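Local coordinates for protein hypoxanthine phosphoribosyltransferase (Bacillus anthracis, PDB 4QYI) that probably catalyses the transfer of a phosphoribosyl group from phosphoribosyl pyrophosphate to hypoxanthine or guanine, forming IMP or GMP in purine salvage, at residues 27-32 / 52-57; 31-36 / 124-129; 65-70 / 111-116; 129-134 / 170-175. One frame throughout, in Å; residues are numbered along the deposited sequence.

Followed from the N terminus, the chain first closes a short loop in interaction 1, where the end of helix 15-32 meets helix 48-55, with strand 38-43 in the intervening chain. Interaction 2 starts from the same stretch, sharing R31 and D32, but spans 87 residues to strand 124-129. Within that long excursion interaction 3 opens and closes, joining strand 62-71 to helix 108-118. Interaction 4 follows in series: it leaves from T129, where interaction 2 ends, and ties strand 131-132 to strand 172-175 of the small antiparallel sheet. L54 packs on C128 between interactions 1 and 2, and F127 on K114 between interactions 2 and 3, so helices from both faces of the main sheet meet strand 124-129.

Interaction 1. Residues 27-32 / 52-57; sequences LQIERD and ADLIRH
I29 and L54 meet tip to tip, and this is the close apolar part of the contact: CD1 of I29 lies 4.1 Å from CD2 of L54. L54 carries CG anti to its backbone N (chi1 -178°), which swings the methyl pair out from helix 48-55 toward the other helix. Both residues are buried, and both also rest on strand 96-101, I29 on I98 and L54 on V100, so the pair is wedged between the two helices and the sheet. The other side of the contact is polar and looser. E30 OE2 comes within 3.4 Å of the carbonyl O of H57, but both atoms are acceptors and no direct bond joins them. A water links the two residues instead, donating to E30 OE1 at 2.8 Å and to H57 O, also at 2.8 Å. The carboxylate has a stronger partner in K59, which forms a salt bridge with OE2 and probably offsets the negative charge beside the H57 carbonyl. With only 116 Å² buried in total, the segments touch lightly. Two helices lying side by side on one face of a central, mainly parallel sheet are characteristic of the three-layer alpha/beta core of phosphoribosyltransferases.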
loop_
_atom_site.group_PDB
_atom_site.type_symbol
_atom_site.label_atom_id
_atom_site.label_comp_id
_atom_site.label_asym_id
_atom_site.label_seq_id
_atom_site.Cartn_x
_atom_site.Cartn_y
_atom_site.Cartn_z
ATOM N N LEU A 27 -0.743 0.535 19.625
ATOM C CA LEU A 27 -1.273 0.344 20.981
ATOM C C LEU A 27 -2.217 1.496 21.352
ATOM O O LEU A 27 -3.238 1.280 21.966
ATOM C CB LEU A 27 -0.142 0.214 22.008
ATOM C CG LEU A 27 0.702 -1.077 21.977
ATOM C CD1 LEU A 27 1.957 -0.924 22.831
ATOM C CD2 LEU A 27 -0.114 -2.295 22.423
ATOM N N GLN A 28 -1.851 2.718 20.994
ATOM C CA GLN A 28 -2.683 3.882 21.296
ATOM C C GLN A 28 -4.041 3.757 20.598
ATOM O O GLN A 28 -5.081 4.013 21.187
ATOM C CB GLN A 28 -1.975 5.147 20.856
ATOM C CG GLN A 28 -0.663 5.395 21.572
ATOM C CD GLN A 28 0.072 6.609 21.041
ATOM O OE1 GLN A 28 -0.501 7.434 20.343
ATOM N NE2 GLN A 28 1.354 6.712 21.364
ATOM N N ILE A 29 -4.017 3.316 19.347
ATOM C CA ILE A 29 -5.244 3.086 18.593
ATOM C C ILE A 29 -6.107 1.983 19.229
ATOM O O ILE A 29 -7.306 2.150 19.404
ATOM C CB ILE A 29 -4.916 2.750 17.129
ATOM C CG1 ILE A 29 -4.328 3.997 16.468
ATOM C CG2 ILE A 29 -6.155 2.233 16.399
ATOM C CD1 ILE A 29 -3.709 3.734 15.117
ATOM N N GLU A 30 -5.511 0.842 19.549
ATOM C CA GLU A 30 -6.265 -0.234 20.201
ATOM C C GLU A 30 -6.951 0.265 21.492
ATOM O O GLU A 30 -8.076 -0.116 21.813
ATOM C CB GLU A 30 -5.338 -1.398 20.535
ATOM C CG GLU A 30 -4.823 -2.170 19.325
ATOM C CD GLU A 30 -3.849 -3.284 19.708
ATOM O OE1 GLU A 30 -3.024 -3.088 20.625
ATOM O OE2 GLU A 30 -3.914 -4.370 19.119
ATOM N N ARG A 31 -6.270 1.098 22.257
ATOM C CA ARG A 31 -6.850 1.617 23.492
ATOM C C ARG A 31 -8.056 2.471 23.280
ATOM O O ARG A 31 -8.997 2.401 24.042
ATOM C CB ARG A 31 -5.817 2.464 24.181
ATOM C CG ARG A 31 -6.242 3.205 25.420
ATOM C CD ARG A 31 -5.045 4.045 25.861
ATOM N NE ARG A 31 -4.638 4.964 24.783
ATOM C CZ ARG A 31 -5.174 6.162 24.544
ATOM N NH1 ARG A 31 -4.721 6.893 23.525
ATOM N NH2 ARG A 31 -6.157 6.636 25.302
ATOM N N ASP A 32 -7.998 3.332 22.273
ATOM C CA ASP A 32 -9.106 4.232 21.989
ATOM C C ASP A 32 -10.313 3.535 21.385
ATOM O O ASP A 32 -11.379 4.109 21.374
ATOM C CB ASP A 32 -8.653 5.334 21.036
ATOM C CG ASP A 32 -7.700 6.309 21.684
ATOM O OD1 ASP A 32 -7.687 6.387 22.928
ATOM O OD2 ASP A 32 -6.946 6.971 20.951
ATOM N N ALA A 52 0.739 -0.526 5.968
ATOM C CA ALA A 52 0.973 -1.960 5.971
ATOM C C ALA A 52 1.545 -2.391 7.333
ATOM O O ALA A 52 1.108 -3.379 7.897
ATOM C CB ALA A 52 1.927 -2.356 4.846
ATOM N N ASP A 53 2.497 -1.625 7.871
ATOM C CA ASP A 53 3.107 -1.979 9.150
ATOM C C ASP A 53 2.182 -1.716 10.332
ATOM O O ASP A 53 2.092 -2.531 11.251
ATOM C CB ASP A 53 4.409 -1.210 9.380
ATOM C CG ASP A 53 5.537 -1.660 8.463
ATOM O OD1 ASP A 53 5.419 -2.701 7.767
ATOM O OD2 ASP A 53 6.564 -0.961 8.469
ATOM N N LEU A 54 1.492 -0.580 10.311
ATOM C CA LEU A 54 0.602 -0.221 11.407
ATOM C C LEU A 54 -0.526 -1.225 11.617
ATOM O O LEU A 54 -0.773 -1.688 12.743
ATOM C CB LEU A 54 -0.020 1.143 11.126
ATOM C CG LEU A 54 -0.957 1.710 12.206
ATOM C CD1 LEU A 54 -0.161 2.101 13.441
ATOM C CD2 LEU A 54 -1.701 2.916 11.650
ATOM N N ILE A 55 -1.219 -1.576 10.546
ATOM C CA ILE A 55 -2.364 -2.475 10.707
ATOM C C ILE A 55 -2.020 -3.870 11.201
ATOM O O ILE A 55 -2.845 -4.519 11.864
ATOM C CB ILE A 55 -3.253 -2.547 9.451
ATOM C CG1 ILE A 55 -2.547 -3.272 8.302
ATOM C CG2 ILE A 55 -3.709 -1.135 9.072
ATOM C CD1 ILE A 55 -3.428 -3.416 7.076
ATOM N N ARG A 56 -0.807 -4.321 10.918
ATOM C CA ARG A 56 -0.371 -5.638 11.352
ATOM C C ARG A 56 -0.147 -5.744 12.867
ATOM O O ARG A 56 -0.017 -6.839 13.387
ATOM C CB ARG A 56 0.848 -6.107 10.558
ATOM C CG ARG A 56 0.453 -6.576 9.172
ATOM C CD ARG A 56 1.626 -7.110 8.398
ATOM N NE ARG A 56 2.465 -6.028 7.924
ATOM C CZ ARG A 56 3.553 -6.179 7.183
ATOM N NH1 ARG A 56 3.976 -7.401 6.852
ATOM N NH2 ARG A 56 4.226 -5.105 6.787
ATOM N N HIS A 57 -0.095 -4.601 13.546
ATOM C CA HIS A 57 0.025 -4.558 14.995
ATOM C C HIS A 57 -1.316 -4.294 15.654
ATOM O O HIS A 57 -1.421 -4.385 16.868
ATOM C CB HIS A 57 1.028 -3.503 15.444
ATOM C CG HIS A 57 2.446 -3.891 15.165
ATOM N ND1 HIS A 57 3.224 -3.275 14.210
ATOM C CD2 HIS A 57 3.205 -4.884 15.684
ATOM C CE1 HIS A 57 4.410 -3.858 14.172
ATOM N NE2 HIS A 57 4.423 -4.835 15.054
HETATM O O HOH W 1 -0.579 -3.635 19.447
#

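Interaction 2. Residues 31-36 / 124-129; sequences RDFEGE and ALKFCT
The F33 ring turns its edge to the strand: A124 CB lies 4.4 Å from CE1 and K126 CG 4.2 Å from CZ, both near the ring plane, and across this contact neither partner sits over a face. The K126 distance belongs to one of two deposited conformers and carries less weight. Another flat group is covered on one side from its own segment, since the R31 guanidinium has D32 CG 3.4 Å above its plane, offset toward the rim, with NH2 bridging to D32 OD1 at 2.8 Å. Outside the two segments, F33 also touches N96 and Y145, residues belonging to the two strands that flank strand 124-129. F33 is the first residue to depart from helical backbone angles after helix 15-32. It opens a type II turn, closed by a bond of 3.1 Å from E36 N to F33 O, in which G35 takes a positive phi of 73°. The turn thus redirects the chain while the phenyl group stays pointed at the sheet. D32, through OD2, is hydrogen-bonded to Y145, a second link to the neighbouring strand. An aromatic anchor at the helix end, followed by a tight turn leading into strand 38-43, belongs to the alpha-to-beta connection of an alpha/beta sheet fold.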
loop_
_atom_site.group_PDB
_atom_site.type_symbol
_atom_site.label_atom_id
_atom_site.label_comp_id
_atom_site.label_asym_id
_atom_site.label_seq_id
_atom_site.Cartn_x
_atom_site.Cartn_y
_atom_site.Cartn_z
ATOM N N ARG A 31 -6.270 1.098 22.257
ATOM C CA ARG A 31 -6.850 1.617 23.492
ATOM C C ARG A 31 -8.056 2.471 23.280
ATOM O O ARG A 31 -8.997 2.401 24.042
ATOM C CB ARG A 31 -5.817 2.464 24.181
ATOM C CG ARG A 31 -6.242 3.205 25.420
ATOM C CD ARG A 31 -5.045 4.045 25.861
ATOM N NE ARG A 31 -4.638 4.964 24.783
ATOM C CZ ARG A 31 -5.174 6.162 24.544
ATOM N NH1 ARG A 31 -4.721 6.893 23.525
ATOM N NH2 ARG A 31 -6.157 6.636 25.302
ATOM N N ASP A 32 -7.998 3.332 22.273
ATOM C CA ASP A 32 -9.106 4.232 21.989
ATOM C C ASP A 32 -10.313 3.535 21.385
ATOM O O ASP A 32 -11.379 4.109 21.374
ATOM C CB ASP A 32 -8.653 5.334 21.036
ATOM C CG ASP A 32 -7.700 6.309 21.684
ATOM O OD1 ASP A 32 -7.687 6.387 22.928
ATOM O OD2 ASP A 32 -6.946 6.971 20.951
ATOM N N PHE A 33 -10.158 2.310 20.887
ATOM C CA PHE A 33 -11.273 1.615 20.252
ATOM C C PHE A 33 -11.440 0.221 20.777
ATOM O O PHE A 33 -11.668 -0.731 20.015
ATOM C CB PHE A 33 -11.072 1.607 18.726
ATOM C CG PHE A 33 -11.044 2.980 18.143
ATOM C CD1 PHE A 33 -12.229 3.648 17.906
ATOM C CD2 PHE A 33 -9.846 3.625 17.880
ATOM C CE1 PHE A 33 -12.214 4.922 17.403
ATOM C CE2 PHE A 33 -9.825 4.915 17.374
ATOM C CZ PHE A 33 -11.016 5.567 17.139
ATOM N N GLU A 34 -11.309 0.107 22.091
ATOM C CA GLU A 34 -11.441 -1.158 22.767
ATOM C C GLU A 34 -12.786 -1.793 22.435
ATOM O O GLU A 34 -13.818 -1.147 22.515
ATOM C CB GLU A 34 -11.331 -0.955 24.280
ATOM C CG GLU A 34 -11.367 -2.260 25.049
ATOM C CD GLU A 34 -11.333 -2.059 26.556
ATOM O OE1 GLU A 34 -11.267 -0.900 27.004
ATOM O OE2 GLU A 34 -11.378 -3.060 27.289
ATOM N N GLY A 35 -12.757 -3.048 21.998
ATOM C CA GLY A 35 -13.971 -3.783 21.665
ATOM C C GLY A 35 -14.689 -3.397 20.374
ATOM O O GLY A 35 -15.819 -3.827 20.157
ATOM N N GLU A 36 -14.046 -2.642 19.487
ATOM C CA GLU A 36 -14.708 -2.247 18.246
ATOM C C GLU A 36 -13.905 -2.483 16.984
ATOM O O GLU A 36 -12.689 -2.572 17.008
ATOM C CB GLU A 36 -15.094 -0.766 18.287
ATOM C CG GLU A 36 -15.929 -0.413 19.509
ATOM C CD GLU A 36 -16.591 0.939 19.430
ATOM O OE1 GLU A 36 -16.591 1.615 20.470
ATOM O OE2 GLU A 36 -17.111 1.330 18.349
ATOM N N ALA A 124 -16.861 7.881 14.219
ATOM C CA ALA A 124 -15.695 8.607 14.709
ATOM C C ALA A 124 -14.666 8.720 13.582
ATOM O O ALA A 124 -14.604 7.861 12.701
ATOM C CB ALA A 124 -15.096 7.892 15.898
ATOM N N LEU A 125 -13.888 9.799 13.599
ATOM C CA LEU A 125 -12.911 10.052 12.553
ATOM C C LEU A 125 -11.682 10.667 13.163
ATOM O O LEU A 125 -11.719 11.779 13.671
ATOM C CB LEU A 125 -13.493 11.023 11.537
ATOM C CG LEU A 125 -12.601 11.403 10.340
ATOM C CD1 LEU A 125 -12.410 10.235 9.405
ATOM C CD2 LEU A 125 -13.246 12.560 9.601
ATOM N N LYS A 126 -10.583 9.930 13.130
ATOM C CA LYS A 126 -9.341 10.417 13.712
ATOM C C LYS A 126 -8.244 10.361 12.680
ATOM O O LYS A 126 -8.365 9.643 11.693
ATOM C CB LYS A 126 -8.959 9.549 14.902
ATOM C CG LYS A 126 -10.018 9.490 15.996
ATOM C CD LYS A 126 -10.309 10.845 16.619
ATOM C CE LYS A 126 -11.366 10.750 17.710
ATOM N NZ LYS A 126 -11.568 12.079 18.345
ATOM N N PHE A 127 -7.175 11.111 12.929
ATOM C CA PHE A 127 -6.022 11.151 12.040
ATOM C C PHE A 127 -4.765 10.592 12.691
ATOM O O PHE A 127 -4.486 10.874 13.857
ATOM C CB PHE A 127 -5.802 12.582 11.553
ATOM C CG PHE A 127 -6.962 13.073 10.773
ATOM C CD1 PHE A 127 -7.056 12.785 9.434
ATOM C CD2 PHE A 127 -8.013 13.705 11.407
ATOM C CE1 PHE A 127 -8.153 13.175 8.718
ATOM C CE2 PHE A 127 -9.113 14.108 10.697
ATOM C CZ PHE A 127 -9.185 13.842 9.344
ATOM N N CYS A 128 -4.035 9.814 11.899
ATOM C CA CYS A 128 -2.802 9.183 12.310
ATOM C C CYS A 128 -1.718 9.476 11.289
ATOM O O CYS A 128 -1.836 9.070 10.138
ATOM C CB CYS A 128 -3.013 7.670 12.402
ATOM S SG CYS A 128 -1.510 6.743 12.813
ATOM N N THR A 129 -0.659 10.167 11.702
ATOM C CA THR A 129 0.419 10.473 10.778
ATOM C C THR A 129 1.739 9.985 11.327
ATOM O O THR A 129 1.977 10.004 12.529
ATOM C CB THR A 129 0.515 11.992 10.473
ATOM O OG1 THR A 129 1.500 12.240 9.456
ATOM C CG2 THR A 129 0.873 12.771 11.718
#

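Interaction 3. Residues 65-70 / 111-116; sequences DFISAS and HFLKDH
Strand 65-70 and helix 111-116 pass with their axes 11.3 Å apart at closest approach and their directions at 130°, the nearest alpha carbons being those of A69 and L113. Alternate strand residues, I67 and A69, face the helix, which answers with L113 and H116, one turn apart. L113 CD2 is shared: it lies 4.3 Å from I67 CD1 and the same 4.3 Å from A69 CB. L113 reaches down to the sheet with CG beside its backbone N and anti to the carbonyl carbon (chi1 -63°). This helix follows the loop that leaves strand 96-101, at whose end E101 and the next residue, D102, form the magnesium site; in type I phosphoribosyltransferases that strand-loop-helix carries the phosphoribosyl pyrophosphate signature. Packing here therefore seats the helix of the signature on one face of the core sheet, with the L113 side chain about 8 Å from the metal. Further along, I67 CD1 also approaches H116 CD2 at 4.3 Å, meeting the imidazole obliquely. The I67 side chain is extended along CG1 to CD1 (chi1 -171°, chi2 165°), which carries its end methyl to both helix residues. The polar end of H116 is engaged elsewhere: NE2 is hydrogen-bonded to D87, and the ring makes an edge-to-face contact with H120.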
loop_
_atom_site.group_PDB
_atom_site.type_symbol
_atom_site.label_atom_id
_atom_site.label_comp_id
_atom_site.label_asym_id
_atom_site.label_seq_id
_atom_site.Cartn_x
_atom_site.Cartn_y
_atom_site.Cartn_z
ATOM N N ASP A 65 -8.967 0.718 3.310
ATOM C CA ASP A 65 -9.288 1.206 1.974
ATOM C C ASP A 65 -8.311 2.356 1.719
ATOM O O ASP A 65 -7.555 2.779 2.621
ATOM C CB ASP A 65 -10.752 1.657 1.869
ATOM C CG ASP A 65 -11.262 1.744 0.411
ATOM O OD1 ASP A 65 -10.492 1.468 -0.543
ATOM O OD2 ASP A 65 -12.456 2.063 0.219
ATOM N N PHE A 66 -8.319 2.844 0.486
ATOM C CA PHE A 66 -7.418 3.893 0.074
ATOM C C PHE A 66 -8.128 5.072 -0.578
ATOM O O PHE A 66 -9.196 4.931 -1.176
ATOM C CB PHE A 66 -6.425 3.328 -0.936
ATOM C CG PHE A 66 -5.612 2.197 -0.415
ATOM C CD1 PHE A 66 -4.503 2.451 0.376
ATOM C CD2 PHE A 66 -5.943 0.891 -0.705
ATOM C CE1 PHE A 66 -3.743 1.424 0.880
ATOM C CE2 PHE A 66 -5.180 -0.156 -0.201
ATOM C CZ PHE A 66 -4.084 0.114 0.594
ATOM N N ILE A 67 -7.511 6.234 -0.452
ATOM C CA ILE A 67 -8.003 7.430 -1.093
ATOM C C ILE A 67 -6.820 8.088 -1.780
ATOM O O ILE A 67 -5.688 8.021 -1.294
ATOM C CB ILE A 67 -8.708 8.390 -0.106
ATOM C CG1 ILE A 67 -9.391 9.525 -0.862
ATOM C CG2 ILE A 67 -7.730 8.968 0.902
ATOM C CD1 ILE A 67 -10.392 10.315 -0.035
ATOM N N SER A 68 -7.085 8.693 -2.930
ATOM C CA SER A 68 -6.075 9.391 -3.684
ATOM C C SER A 68 -6.597 10.788 -4.028
ATOM O O SER A 68 -7.714 10.936 -4.523
ATOM C CB SER A 68 -5.665 8.615 -4.919
ATOM O OG SER A 68 -4.739 9.379 -5.643
ATOM N N ALA A 69 -5.789 11.804 -3.741
ATOM C CA ALA A 69 -6.163 13.189 -4.002
ATOM C C ALA A 69 -5.000 13.902 -4.634
ATOM O O ALA A 69 -3.859 13.630 -4.279
ATOM C CB ALA A 69 -6.522 13.869 -2.700
ATOM N N SER A 70 -5.258 14.786 -5.587
ATOM C CA SER A 70 -4.156 15.537 -6.186
ATOM C C SER A 70 -4.378 17.035 -6.070
ATOM O O SER A 70 -5.507 17.535 -5.906
ATOM C CB SER A 70 -3.926 15.141 -7.650
ATOM O OG SER A 70 -5.038 15.453 -8.454
ATOM N N HIS A 111 -7.555 18.679 6.171
ATOM C CA HIS A 111 -8.760 19.349 6.671
ATOM C C HIS A 111 -9.850 19.197 5.613
ATOM O O HIS A 111 -11.007 18.929 5.926
ATOM C CB HIS A 111 -8.475 20.831 6.935
ATOM C CG HIS A 111 -9.636 21.587 7.505
ATOM N ND1 HIS A 111 -9.932 21.599 8.852
ATOM C CD2 HIS A 111 -10.556 22.384 6.912
ATOM C CE1 HIS A 111 -10.992 22.361 9.062
ATOM N NE2 HIS A 111 -11.387 22.854 7.901
ATOM N N PHE A 112 -9.464 19.340 4.350
ATOM C CA PHE A 112 -10.390 19.202 3.248
ATOM C C PHE A 112 -10.872 17.742 3.191
ATOM O O PHE A 112 -12.060 17.464 3.030
ATOM C CB PHE A 112 -9.671 19.635 1.958
ATOM C CG PHE A 112 -10.548 19.759 0.773
ATOM C CD1 PHE A 112 -10.772 18.671 -0.060
ATOM C CD2 PHE A 112 -11.109 20.981 0.457
ATOM C CE1 PHE A 112 -11.570 18.800 -1.175
ATOM C CE2 PHE A 112 -11.902 21.119 -0.662
ATOM C CZ PHE A 112 -12.134 20.030 -1.481
ATOM N N LEU A 113 -9.958 16.794 3.340
ATOM C CA LEU A 113 -10.353 15.377 3.314
ATOM C C LEU A 113 -11.249 15.026 4.508
ATOM O O LEU A 113 -12.153 14.203 4.403
ATOM C CB LEU A 113 -9.147 14.452 3.254
ATOM C CG LEU A 113 -8.301 14.596 1.986
ATOM C CD1 LEU A 113 -7.161 13.590 2.011
ATOM C CD2 LEU A 113 -9.129 14.388 0.727
ATOM N N LYS A 114 -11.022 15.701 5.619
ATOM C CA LYS A 114 -11.856 15.521 6.799
ATOM C C LYS A 114 -13.319 15.858 6.486
ATOM O O LYS A 114 -14.219 15.074 6.775
ATOM C CB LYS A 114 -11.350 16.426 7.917
ATOM C CG LYS A 114 -12.142 16.331 9.204
ATOM C CD LYS A 114 -11.510 17.207 10.276
ATOM C CE LYS A 114 -12.302 17.165 11.567
ATOM N NZ LYS A 114 -11.684 18.000 12.630
ATOM N N ASP A 115 -13.554 17.030 5.891
ATOM C CA ASP A 115 -14.913 17.427 5.511
ATOM C C ASP A 115 -15.545 16.416 4.551
ATOM O O ASP A 115 -16.741 16.141 4.624
ATOM C CB ASP A 115 -14.906 18.804 4.866
ATOM C CG ASP A 115 -14.622 19.912 5.850
ATOM O OD1 ASP A 115 -14.696 19.683 7.075
ATOM O OD2 ASP A 115 -14.378 21.044 5.396
ATOM N N HIS A 116 -14.751 15.866 3.636
ATOM C CA HIS A 116 -15.277 14.875 2.703
ATOM C C HIS A 116 -15.774 13.628 3.456
ATOM O O HIS A 116 -16.883 13.148 3.227
ATOM C CB HIS A 116 -14.227 14.475 1.657
ATOM C CG HIS A 116 -14.676 13.371 0.750
ATOM N ND1 HIS A 116 -15.671 13.536 -0.185
ATOM C CD2 HIS A 116 -14.260 12.093 0.627
ATOM C CE1 HIS A 116 -15.857 12.405 -0.837
ATOM N NE2 HIS A 116 -15.014 11.512 -0.361
#

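Interaction 4. Residues 129-134 / 170-175; sequences TLLDKP and PFIASV
The contact between the two segments is entirely apolar, and it converges on one methyl group. CD1 of I172 meets L130 CD2 at 3.7 Å and L131 CD1 at 3.9 Å, with L131 CD2 slightly farther off at 4.1 Å. Each leucine meets the isoleucine tip to tip. The two leucines arrive by different torsions: L130 has CG anti to its backbone N (chi1 179°), whereas in L131 CG lies beside the N (chi1 -50°). Because the chain turns a corner at L130, these different torsions bring successive side chains onto the same isoleucine. Further apolar neighbours close round L131, among them I13, I103, F148, I150 and I160.

Polar links serve the corner itself. T129 OG1 donates to L131 O at 2.7 Å, tilted 35° from the carbonyl plane, and so spans the bend from one strand to the next. Backbone hydrogen bonds join L130 to E101 and L131 to D102, the two residues of the magnesium site. On the other segment, S174 OG bonds to D10 N, tying strand 172-175 to strand 8-13.

The polar bonds therefore fix each segment within its own surroundings, while the bridge between them consists of buried hydrocarbon. Such a bridge specifies close packing but little direction. It joins the corner beside the magnesium site to the small antiparallel sheet, which probably corresponds to the hood of type I phosphoribosyltransferases, by dispersion and the exclusion of water.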
loop_
_atom_site.group_PDB
_atom_site.type_symbol
_atom_site.label_atom_id
_atom_site.label_comp_id
_atom_site.label_asym_id
_atom_site.label_seq_id
_atom_site.Cartn_x
_atom_site.Cartn_y
_atom_site.Cartn_z
ATOM N N THR A 129 -0.659 10.167 11.702
ATOM C CA THR A 129 0.419 10.473 10.778
ATOM C C THR A 129 1.739 9.985 11.327
ATOM O O THR A 129 1.977 10.004 12.529
ATOM C CB THR A 129 0.515 11.992 10.473
ATOM O OG1 THR A 129 1.500 12.240 9.456
ATOM C CG2 THR A 129 0.873 12.771 11.718
ATOM N N LEU A 130 2.597 9.538 10.424
ATOM C CA LEU A 130 3.902 9.067 10.807
ATOM C C LEU A 130 4.729 10.260 11.227
ATOM O O LEU A 130 5.387 10.227 12.269
ATOM C CB LEU A 130 4.606 8.386 9.633
ATOM C CG LEU A 130 6.017 7.868 9.945
ATOM C CD1 LEU A 130 5.992 6.820 11.041
ATOM C CD2 LEU A 130 6.649 7.279 8.699
ATOM N N LEU A 131 4.683 11.315 10.406
ATOM C CA LEU A 131 5.467 12.519 10.654
ATOM C C LEU A 131 4.579 13.747 10.739
ATOM O O LEU A 131 3.597 13.851 10.004
ATOM C CB LEU A 131 6.464 12.707 9.527
ATOM C CG LEU A 131 7.320 11.484 9.169
ATOM C CD1 LEU A 131 8.122 11.776 7.905
ATOM C CD2 LEU A 131 8.228 11.050 10.303
ATOM N N ASP A 132 4.922 14.666 11.645
ATOM C CA ASP A 132 4.155 15.883 11.853
ATOM C C ASP A 132 5.112 17.083 11.882
ATOM O O ASP A 132 6.225 17.004 12.432
ATOM C CB ASP A 132 3.354 15.796 13.173
ATOM C CG ASP A 132 2.238 16.847 13.275
ATOM O OD1 ASP A 132 1.825 17.376 12.227
ATOM O OD2 ASP A 132 1.712 17.084 14.395
ATOM N N LYS A 133 4.667 18.180 11.280
ATOM C CA LYS A 133 5.424 19.430 11.228
ATOM C C LYS A 133 4.430 20.500 11.635
ATOM O O LYS A 133 3.933 21.223 10.781
ATOM C CB LYS A 133 5.962 19.698 9.803
ATOM C CG LYS A 133 6.942 18.612 9.306
ATOM C CD LYS A 133 7.356 18.367 7.829
ATOM C CE LYS A 133 8.346 19.265 7.088
ATOM N NZ LYS A 133 8.617 18.703 5.718
ATOM N N PRO A 134 4.109 20.582 12.939
ATOM C CA PRO A 134 3.110 21.534 13.427
ATOM C C PRO A 134 3.488 22.990 13.228
ATOM O O PRO A 134 2.604 23.832 13.289
ATOM C CB PRO A 134 2.986 21.214 14.928
ATOM C CG PRO A 134 3.703 19.935 15.139
ATOM C CD PRO A 134 4.702 19.802 14.033
ATOM N N PRO A 170 14.181 1.451 3.904
ATOM C CA PRO A 170 13.527 0.985 5.127
ATOM C C PRO A 170 13.629 1.960 6.302
ATOM O O PRO A 170 13.110 1.686 7.392
ATOM C CB PRO A 170 14.267 -0.308 5.436
ATOM C CG PRO A 170 15.635 -0.100 4.871
ATOM C CD PRO A 170 15.420 0.701 3.616
ATOM N N PHE A 171 14.278 3.095 6.063
ATOM C CA PHE A 171 14.473 4.146 7.056
ATOM C C PHE A 171 14.094 5.474 6.403
ATOM O O PHE A 171 13.842 5.523 5.196
ATOM C CB PHE A 171 15.959 4.183 7.493
ATOM C CG PHE A 171 16.908 4.296 6.336
ATOM C CD1 PHE A 171 17.221 5.536 5.784
ATOM C CD2 PHE A 171 17.475 3.157 5.781
ATOM C CE1 PHE A 171 18.080 5.637 4.696
ATOM C CE2 PHE A 171 18.348 3.246 4.714
ATOM C CZ PHE A 171 18.645 4.483 4.163
ATOM N N ILE A 172 14.050 6.536 7.204
ATOM C CA ILE A 172 13.762 7.880 6.723
ATOM C C ILE A 172 15.064 8.681 6.732
ATOM O O ILE A 172 15.807 8.677 7.715
ATOM C CB ILE A 172 12.654 8.554 7.542
ATOM C CG1 ILE A 172 11.331 7.793 7.256
ATOM C CG2 ILE A 172 12.525 10.028 7.187
ATOM C CD1 ILE A 172 10.042 8.402 7.730
ATOM N N ALA A 173 15.337 9.365 5.621
ATOM C CA ALA A 173 16.558 10.141 5.476
ATOM C C ALA A 173 16.353 11.532 4.926
ATOM O O ALA A 173 15.358 11.809 4.271
ATOM C CB ALA A 173 17.503 9.406 4.544
ATOM N N SER A 174 17.331 12.389 5.190
ATOM C CA SER A 174 17.354 13.730 4.650
ATOM C C SER A 174 18.034 13.594 3.288
ATOM O O SER A 174 18.775 12.638 3.052
ATOM C CB SER A 174 18.136 14.681 5.564
ATOM O OG SER A 174 19.418 14.169 5.885
ATOM N N VAL A 175 17.753 14.544 2.403
ATOM C CA VAL A 175 18.296 14.604 1.059
ATOM C C VAL A 175 18.685 16.086 0.935
ATOM O O VAL A 175 18.120 16.882 1.655
ATOM C CB VAL A 175 17.244 14.302 -0.028
ATOM C CG1 VAL A 175 16.682 12.901 0.108
ATOM C CG2 VAL A 175 16.110 15.307 0.028
#